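Local coordinates for protein putative cytosine/guanine deaminase (Unidentified, PDB 2PAJ) that catalyses the zinc-dependent deamination of 2-amino-4-hydroxypteridines such as isoxanthopterin, releasing ammonium and a 2,4-dihydroxypteridine, at residues His76-Gln81 with His137-Tyr142; Arg113-Ala118 with Ala151-Glu156. One frame throughout, in Å; residues are numbered along the deposited sequence.

Contact 1: His76-Gln81 with His137-Tyr142. With ZN (zinc ion), chain B.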
loop_
_atom_site.group_PDB
_atom_site.type_symbol
_atom_site.label_atom_id
_atom_site.label_comp_id
_atom_site.label_asym_id
_atom_site.label_seq_id
_atom_site.Cartn_x
_atom_site.Cartn_y
_atom_site.Cartn_z
ATOM N N HIS A 76 1.493 3.069 1.782
ATOM C CA HIS A 76 2.145 4.331 1.435
ATOM C C HIS A 76 2.897 4.216 0.110
ATOM O O HIS A 76 3.601 3.243 -0.121
ATOM C CB HIS A 76 3.087 4.780 2.546
ATOM C CG HIS A 76 3.679 6.134 2.311
ATOM N ND1 HIS A 76 2.914 7.273 2.219
ATOM C CD2 HIS A 76 4.955 6.520 2.086
ATOM C CE1 HIS A 76 3.692 8.303 1.942
ATOM N NE2 HIS A 76 4.937 7.873 1.855
ATOM N N HIS A 77 2.744 5.223 -0.751
ATOM C CA HIS A 77 3.352 5.217 -2.081
ATOM C C HIS A 77 3.323 6.606 -2.727
ATOM O O HIS A 77 2.715 7.530 -2.203
ATOM C CB HIS A 77 2.562 4.260 -2.976
ATOM C CG HIS A 77 3.368 3.631 -4.071
ATOM N ND1 HIS A 77 4.427 4.265 -4.685
ATOM C CD2 HIS A 77 3.237 2.433 -4.692
ATOM C CE1 HIS A 77 4.911 3.488 -5.638
ATOM N NE2 HIS A 77 4.206 2.372 -5.663
ATOM N N HIS A 78 3.988 6.732 -3.871
ATOM C CA HIS A 78 4.026 7.966 -4.658
ATOM C C HIS A 78 4.170 7.521 -6.114
ATOM O O HIS A 78 5.189 7.771 -6.744
ATOM C CB HIS A 78 5.222 8.845 -4.273
ATOM C CG HIS A 78 5.235 9.264 -2.837
ATOM N ND1 HIS A 78 4.173 9.899 -2.235
ATOM C CD2 HIS A 78 6.187 9.137 -1.883
ATOM C CE1 HIS A 78 4.465 10.143 -0.970
ATOM N NE2 HIS A 78 5.682 9.689 -0.731
ATOM N N LEU A 79 3.136 6.869 -6.638
ATOM C CA LEU A 79 3.139 6.331 -7.999
ATOM C C LEU A 79 3.652 7.179 -9.158
ATOM O O LEU A 79 4.096 6.627 -10.162
ATOM C CB LEU A 79 1.743 5.798 -8.379
ATOM C CG LEU A 79 1.284 4.354 -8.095
ATOM C CD1 LEU A 79 2.442 3.385 -8.273
ATOM C CD2 LEU A 79 0.738 4.248 -6.698
ATOM N N PHE A 80 3.597 8.501 -9.063
ATOM C CA PHE A 80 4.072 9.289 -10.195
ATOM C C PHE A 80 5.575 9.114 -10.331
ATOM O O PHE A 80 6.120 9.148 -11.442
ATOM C CB PHE A 80 3.681 10.766 -10.047
ATOM C CG PHE A 80 4.550 11.560 -9.109
ATOM C CD1 PHE A 80 5.669 12.241 -9.584
ATOM C CD2 PHE A 80 4.204 11.694 -7.770
ATOM C CE1 PHE A 80 6.422 13.047 -8.749
ATOM C CE2 PHE A 80 4.948 12.498 -6.918
ATOM C CZ PHE A 80 6.067 13.183 -7.410
ATOM N N GLN A 81 6.223 8.881 -9.190
ATOM C CA GLN A 81 7.663 8.682 -9.117
ATOM C C GLN A 81 8.145 7.439 -9.854
ATOM O O GLN A 81 9.341 7.243 -10.024
ATOM C CB GLN A 81 8.085 8.625 -7.653
ATOM C CG GLN A 81 8.301 9.987 -7.060
ATOM C CD GLN A 81 8.215 10.000 -5.561
ATOM O OE1 GLN A 81 8.787 9.149 -4.878
ATOM N NE2 GLN A 81 7.497 10.982 -5.029
ATOM N N HIS A 137 -0.035 7.943 -2.023
ATOM C CA HIS A 137 -0.023 9.270 -1.418
ATOM C C HIS A 137 0.225 10.199 -2.596
ATOM O O HIS A 137 1.345 10.651 -2.835
ATOM C CB HIS A 137 1.108 9.393 -0.388
ATOM C CG HIS A 137 1.022 10.627 0.458
ATOM N ND1 HIS A 137 1.980 10.960 1.391
ATOM C CD2 HIS A 137 0.086 11.603 0.520
ATOM C CE1 HIS A 137 1.640 12.085 1.991
ATOM N NE2 HIS A 137 0.495 12.495 1.480
ATOM N N ASN A 138 -0.839 10.444 -3.353
ATOM C CA ASN A 138 -0.780 11.289 -4.534
ATOM C C ASN A 138 -0.792 12.763 -4.160
ATOM O O ASN A 138 -1.621 13.211 -3.366
ATOM C CB ASN A 138 -1.950 10.956 -5.469
ATOM C CG ASN A 138 -1.940 11.788 -6.739
ATOM O OD1 ASN A 138 -0.885 12.245 -7.186
ATOM N ND2 ASN A 138 -3.113 11.962 -7.343
ATOM N N TYR A 139 0.156 13.518 -4.707
ATOM C CA TYR A 139 0.197 14.934 -4.406
ATOM C C TYR A 139 0.427 15.811 -5.614
ATOM O O TYR A 139 0.811 16.984 -5.496
ATOM C CB TYR A 139 1.188 15.245 -3.280
ATOM C CG TYR A 139 2.615 14.851 -3.518
ATOM C CD1 TYR A 139 3.403 15.529 -4.445
ATOM C CD2 TYR A 139 3.201 13.858 -2.744
ATOM C CE1 TYR A 139 4.737 15.240 -4.590
ATOM C CE2 TYR A 139 4.532 13.550 -2.873
ATOM C CZ TYR A 139 5.299 14.244 -3.797
ATOM O OH TYR A 139 6.627 13.944 -3.928
ATOM N N VAL A 140 0.170 15.249 -6.786
ATOM C CA VAL A 140 0.271 16.069 -7.972
ATOM C C VAL A 140 -1.134 16.671 -8.167
ATOM O O VAL A 140 -2.078 16.018 -8.630
ATOM C CB VAL A 140 0.748 15.270 -9.219
ATOM C CG1 VAL A 140 1.594 14.092 -8.768
ATOM C CG2 VAL A 140 -0.406 14.838 -10.080
ATOM N N TYR A 141 -1.252 17.920 -7.723
ATOM C CA TYR A 141 -2.472 18.711 -7.796
ATOM C C TYR A 141 -1.993 20.161 -7.829
ATOM O O TYR A 141 -0.990 20.509 -7.197
ATOM C CB TYR A 141 -3.327 18.492 -6.553
ATOM C CG TYR A 141 -3.872 17.087 -6.411
ATOM C CD1 TYR A 141 -4.819 16.593 -7.311
ATOM C CD2 TYR A 141 -3.433 16.249 -5.374
ATOM C CE1 TYR A 141 -5.313 15.314 -7.191
ATOM C CE2 TYR A 141 -3.925 14.955 -5.241
ATOM C CZ TYR A 141 -4.861 14.500 -6.158
ATOM O OH TYR A 141 -5.326 13.220 -6.076
ATOM N N TYR A 142 -2.698 21.005 -8.572
ATOM C CA TYR A 142 -2.343 22.418 -8.680
ATOM C C TYR A 142 -3.439 23.127 -9.445
ATOM O O TYR A 142 -4.075 22.536 -10.315
ATOM C CB TYR A 142 -1.009 22.581 -9.405
ATOM C CG TYR A 142 -0.985 21.989 -10.801
ATOM C CD1 TYR A 142 -1.303 22.772 -11.918
ATOM C CD2 TYR A 142 -0.588 20.661 -11.009
ATOM C CE1 TYR A 142 -1.213 22.257 -13.206
ATOM C CE2 TYR A 142 -0.496 20.134 -12.290
ATOM C CZ TYR A 142 -0.803 20.937 -13.386
ATOM O OH TYR A 142 -0.666 20.439 -14.662
HETATM ZN ZN ZN B . 6.654 9.122 0.988
HETATM O O HOH W 1 1.190 9.749 -7.129
#
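His78 meets His137 and Tyr139 where two loops leave neighbouring parallel strands of the amidohydrolase TIM barrel. His76 and His78 form the HxH pair of the metal site that follows the strand 67-73. From CB the His78 side chain leads through CG to a ring held at both nitrogens. ND1 donates to His137 O at 3.0 Å, with the oxygen in the ring plane and an N-H...O angle of 157°. CE1 rests 3.5 Å from His137 CB. NE2 binds the zinc ion at 2.0 Å, and CD2 and CE1 flank it on the side facing the metal. The ND1 bond and the zinc bond together hold the rotation of the ring. His76 NE2, His248 and Asp336 are also zinc ligands. His137 N donates to His77 O, so backbone and ring bonds together tie the two loops. The His137 side chain runs alongside that of His78, pointing the same way, and its NE2 donates to Ala218 O.

Farther along, Phe80 turns the edge of its ring to the face of Tyr139 in an offset edge-to-face pair, planes at 76°. Phe80 CG sits between its backbone N and carbonyl carbon (chi1 79°), which aims the ring at the other loop. Val140 CG1 lies over one face of Phe80, 4.1 Å from the ring centroid. Gln81, which probably binds substrate, has NE2 3.3 Å from Tyr139 OH, at an angle too poor for a hydrogen bond.

Contact 2: Arg113-Ala118 with Ala151-Glu156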
loop_
_atom_site.group_PDB
_atom_site.type_symbol
_atom_site.label_atom_id
_atom_site.label_comp_id
_atom_site.label_asym_id
_atom_site.label_seq_id
_atom_site.Cartn_x
_atom_site.Cartn_y
_atom_site.Cartn_z
ATOM N N ARG A 113 -0.891 11.511 -20.440
ATOM C CA ARG A 113 -0.205 10.302 -20.850
ATOM C C ARG A 113 0.796 9.809 -19.815
ATOM O O ARG A 113 0.733 8.661 -19.364
ATOM C CB ARG A 113 0.509 10.571 -22.179
ATOM C CG ARG A 113 1.404 9.449 -22.652
ATOM C CD ARG A 113 0.595 8.357 -23.358
ATOM N NE ARG A 113 1.207 7.032 -23.199
ATOM C CZ ARG A 113 0.990 6.213 -22.167
ATOM N NH1 ARG A 113 0.159 6.564 -21.182
ATOM N NH2 ARG A 113 1.623 5.044 -22.113
ATOM N N ARG A 114 1.719 10.690 -19.447
ATOM C CA ARG A 114 2.759 10.361 -18.493
ATOM C C ARG A 114 2.292 9.923 -17.120
ATOM O O ARG A 114 2.688 8.854 -16.649
ATOM C CB ARG A 114 3.739 11.532 -18.384
ATOM C CG ARG A 114 4.577 11.680 -19.645
ATOM C CD ARG A 114 5.483 12.894 -19.624
ATOM N NE ARG A 114 6.298 12.966 -20.834
ATOM C CZ ARG A 114 7.056 14.004 -21.170
ATOM N NH1 ARG A 114 7.111 15.074 -20.389
ATOM N NH2 ARG A 114 7.766 13.968 -22.288
ATOM N N PHE A 115 1.453 10.725 -16.476
ATOM C CA PHE A 115 0.965 10.375 -15.148
ATOM C C PHE A 115 0.372 8.977 -15.191
ATOM O O PHE A 115 0.611 8.150 -14.315
ATOM C CB PHE A 115 -0.116 11.351 -14.694
ATOM C CG PHE A 115 -0.550 11.153 -13.265
ATOM C CD1 PHE A 115 0.230 11.625 -12.217
ATOM C CD2 PHE A 115 -1.721 10.480 -12.966
ATOM C CE1 PHE A 115 -0.138 11.435 -10.906
ATOM C CE2 PHE A 115 -2.107 10.279 -11.650
ATOM C CZ PHE A 115 -1.313 10.759 -10.615
ATOM N N ARG A 116 -0.399 8.723 -16.236
ATOM C CA ARG A 116 -1.059 7.436 -16.431
ATOM C C ARG A 116 -0.077 6.264 -16.550
ATOM O O ARG A 116 -0.337 5.170 -16.046
ATOM C CB ARG A 116 -1.923 7.527 -17.685
ATOM C CG ARG A 116 -2.867 6.381 -17.884
ATOM C CD ARG A 116 -4.151 6.932 -18.432
ATOM N NE ARG A 116 -5.304 6.355 -17.761
ATOM C CZ ARG A 116 -6.486 6.954 -17.680
ATOM N NH1 ARG A 116 -6.663 8.155 -18.232
ATOM N NH2 ARG A 116 -7.490 6.351 -17.055
ATOM N N LEU A 117 1.040 6.510 -17.230
ATOM C CA LEU A 117 2.063 5.502 -17.432
ATOM C C LEU A 117 2.768 5.159 -16.126
ATOM O O LEU A 117 2.937 3.988 -15.797
ATOM C CB LEU A 117 3.093 6.000 -18.441
ATOM C CG LEU A 117 4.153 4.986 -18.865
ATOM C CD1 LEU A 117 3.525 3.893 -19.738
ATOM C CD2 LEU A 117 5.247 5.714 -19.622
ATOM N N ALA A 118 3.178 6.185 -15.386
ATOM C CA ALA A 118 3.863 5.990 -14.114
ATOM C C ALA A 118 3.014 5.165 -13.156
ATOM O O ALA A 118 3.512 4.266 -12.474
ATOM C CB ALA A 118 4.183 7.339 -13.488
ATOM N N ALA A 151 -8.911 10.609 -10.967
ATOM C CA ALA A 151 -9.661 9.809 -11.927
ATOM C C ALA A 151 -8.769 8.721 -12.504
ATOM O O ALA A 151 -9.097 7.540 -12.466
ATOM C CB ALA A 151 -10.172 10.694 -13.044
ATOM N N ILE A 152 -7.640 9.146 -13.048
ATOM C CA ILE A 152 -6.682 8.243 -13.660
ATOM C C ILE A 152 -6.229 7.113 -12.725
ATOM O O ILE A 152 -6.191 5.943 -13.124
ATOM C CB ILE A 152 -5.449 9.040 -14.148
ATOM C CG1 ILE A 152 -5.884 10.054 -15.216
ATOM C CG2 ILE A 152 -4.396 8.091 -14.669
ATOM C CD1 ILE A 152 -4.852 11.114 -15.520
ATOM N N LEU A 153 -5.896 7.461 -11.483
ATOM C CA LEU A 153 -5.446 6.471 -10.520
ATOM C C LEU A 153 -6.489 5.379 -10.269
ATOM O O LEU A 153 -6.145 4.191 -10.260
ATOM C CB LEU A 153 -5.053 7.146 -9.206
ATOM C CG LEU A 153 -3.717 7.901 -9.179
ATOM C CD1 LEU A 153 -3.429 8.443 -7.785
ATOM C CD2 LEU A 153 -2.611 6.973 -9.599
ATOM N N PHE A 154 -7.751 5.763 -10.069
ATOM C CA PHE A 154 -8.817 4.781 -9.838
ATOM C C PHE A 154 -9.073 3.952 -11.102
ATOM O O PHE A 154 -9.398 2.770 -11.037
ATOM C CB PHE A 154 -10.114 5.481 -9.411
ATOM C CG PHE A 154 -10.174 5.825 -7.948
ATOM C CD1 PHE A 154 -10.264 4.828 -6.984
ATOM C CD2 PHE A 154 -10.143 7.149 -7.536
ATOM C CE1 PHE A 154 -10.324 5.149 -5.618
ATOM C CE2 PHE A 154 -10.201 7.493 -6.192
ATOM C CZ PHE A 154 -10.292 6.495 -5.220
ATOM N N GLU A 155 -8.920 4.578 -12.256
ATOM C CA GLU A 155 -9.144 3.890 -13.513
ATOM C C GLU A 155 -8.130 2.777 -13.676
ATOM O O GLU A 155 -8.487 1.624 -13.930
ATOM C CB GLU A 155 -9.036 4.871 -14.686
ATOM C CG GLU A 155 -10.172 5.887 -14.722
ATOM C CD GLU A 155 -10.003 6.926 -15.812
ATOM O OE1 GLU A 155 -10.072 6.557 -17.006
ATOM O OE2 GLU A 155 -9.795 8.115 -15.476
ATOM N N GLU A 156 -6.861 3.127 -13.514
ATOM C CA GLU A 156 -5.785 2.163 -13.653
ATOM C C GLU A 156 -5.884 1.019 -12.651
ATOM O O GLU A 156 -5.757 -0.149 -13.017
ATOM C CB GLU A 156 -4.436 2.881 -13.525
ATOM C CG GLU A 156 -4.161 3.821 -14.681
ATOM C CD GLU A 156 -4.313 3.128 -16.031
ATOM O OE1 GLU A 156 -3.593 2.134 -16.282
ATOM O OE2 GLU A 156 -5.160 3.566 -16.840
#
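The helical segments 113-118 and 151-156 run in broadly the same direction, with axes 9.8 Å apart at closest approach and crossing at -40°. Arg116 and Ile152 have the nearest CA atoms, 6.3 Å apart. Arg116 reaches across this point. Its CG stands anti to the backbone N (chi1 -169°), and the chain then bends at chi2 and chi3 to pass Ile152 and meet two glutamates. NE donates to Glu156 OE2 at 2.9 Å in a nearly straight bond of 168°. The oxygen lies in the guanidinium plane, but NE meets it from above the carboxylate plane. NH2 pairs with Glu155 OE1 in a second salt bridge, whose hydrogen bond is weak and whose geometry is doubtful because NH2 lies too close to Glu155 in the model. Both carboxylates sit at the guanidinium edge, with their planes turned steeply against it. Ile152 instead packs over one guanidinium face, with CG1 3.6 Å from Arg116 NH1. The hydrocarbon branch thus backs the charged group while Glu156 holds its edge at NE.

Phe115 makes the apolar half of the contact. The edge of its ring meets Ile152 CG2 through CD2 at 4.0 Å. CE2 approaches Leu153 CG at 3.8 Å, where the two side chains cross at about a right angle.

These helices follow adjacent strands of the barrel. Leu153 continues inward onto Phe164 and Leu166 of strand 163-168, while Leu117, on helix 112-127, packs against the C-terminal helix 464-483.

In the fold
Both contacts are largely buried and join the same two successive parts of the barrel. Contact 1 joins the loops after strands 67-73 and 131-136; contact 2 joins the helices that follow those loops. Their centres are 11 Å apart. Contact 1 is the deeper, at the zinc site, and uses metal bonds, histidine hydrogen bonds and aromatic packing. Contact 2 lies farther from the chain centre, in the helical layer, and combines an apolar patch with a salt-bridge network whose Arg116 and Glu155 are partly exposed. The two meet directly: Phe115 CE1 packs 3.5 Å from Val140 CG2, and Ala118 CB touches the backbone oxygens of Leu79 and Phe80.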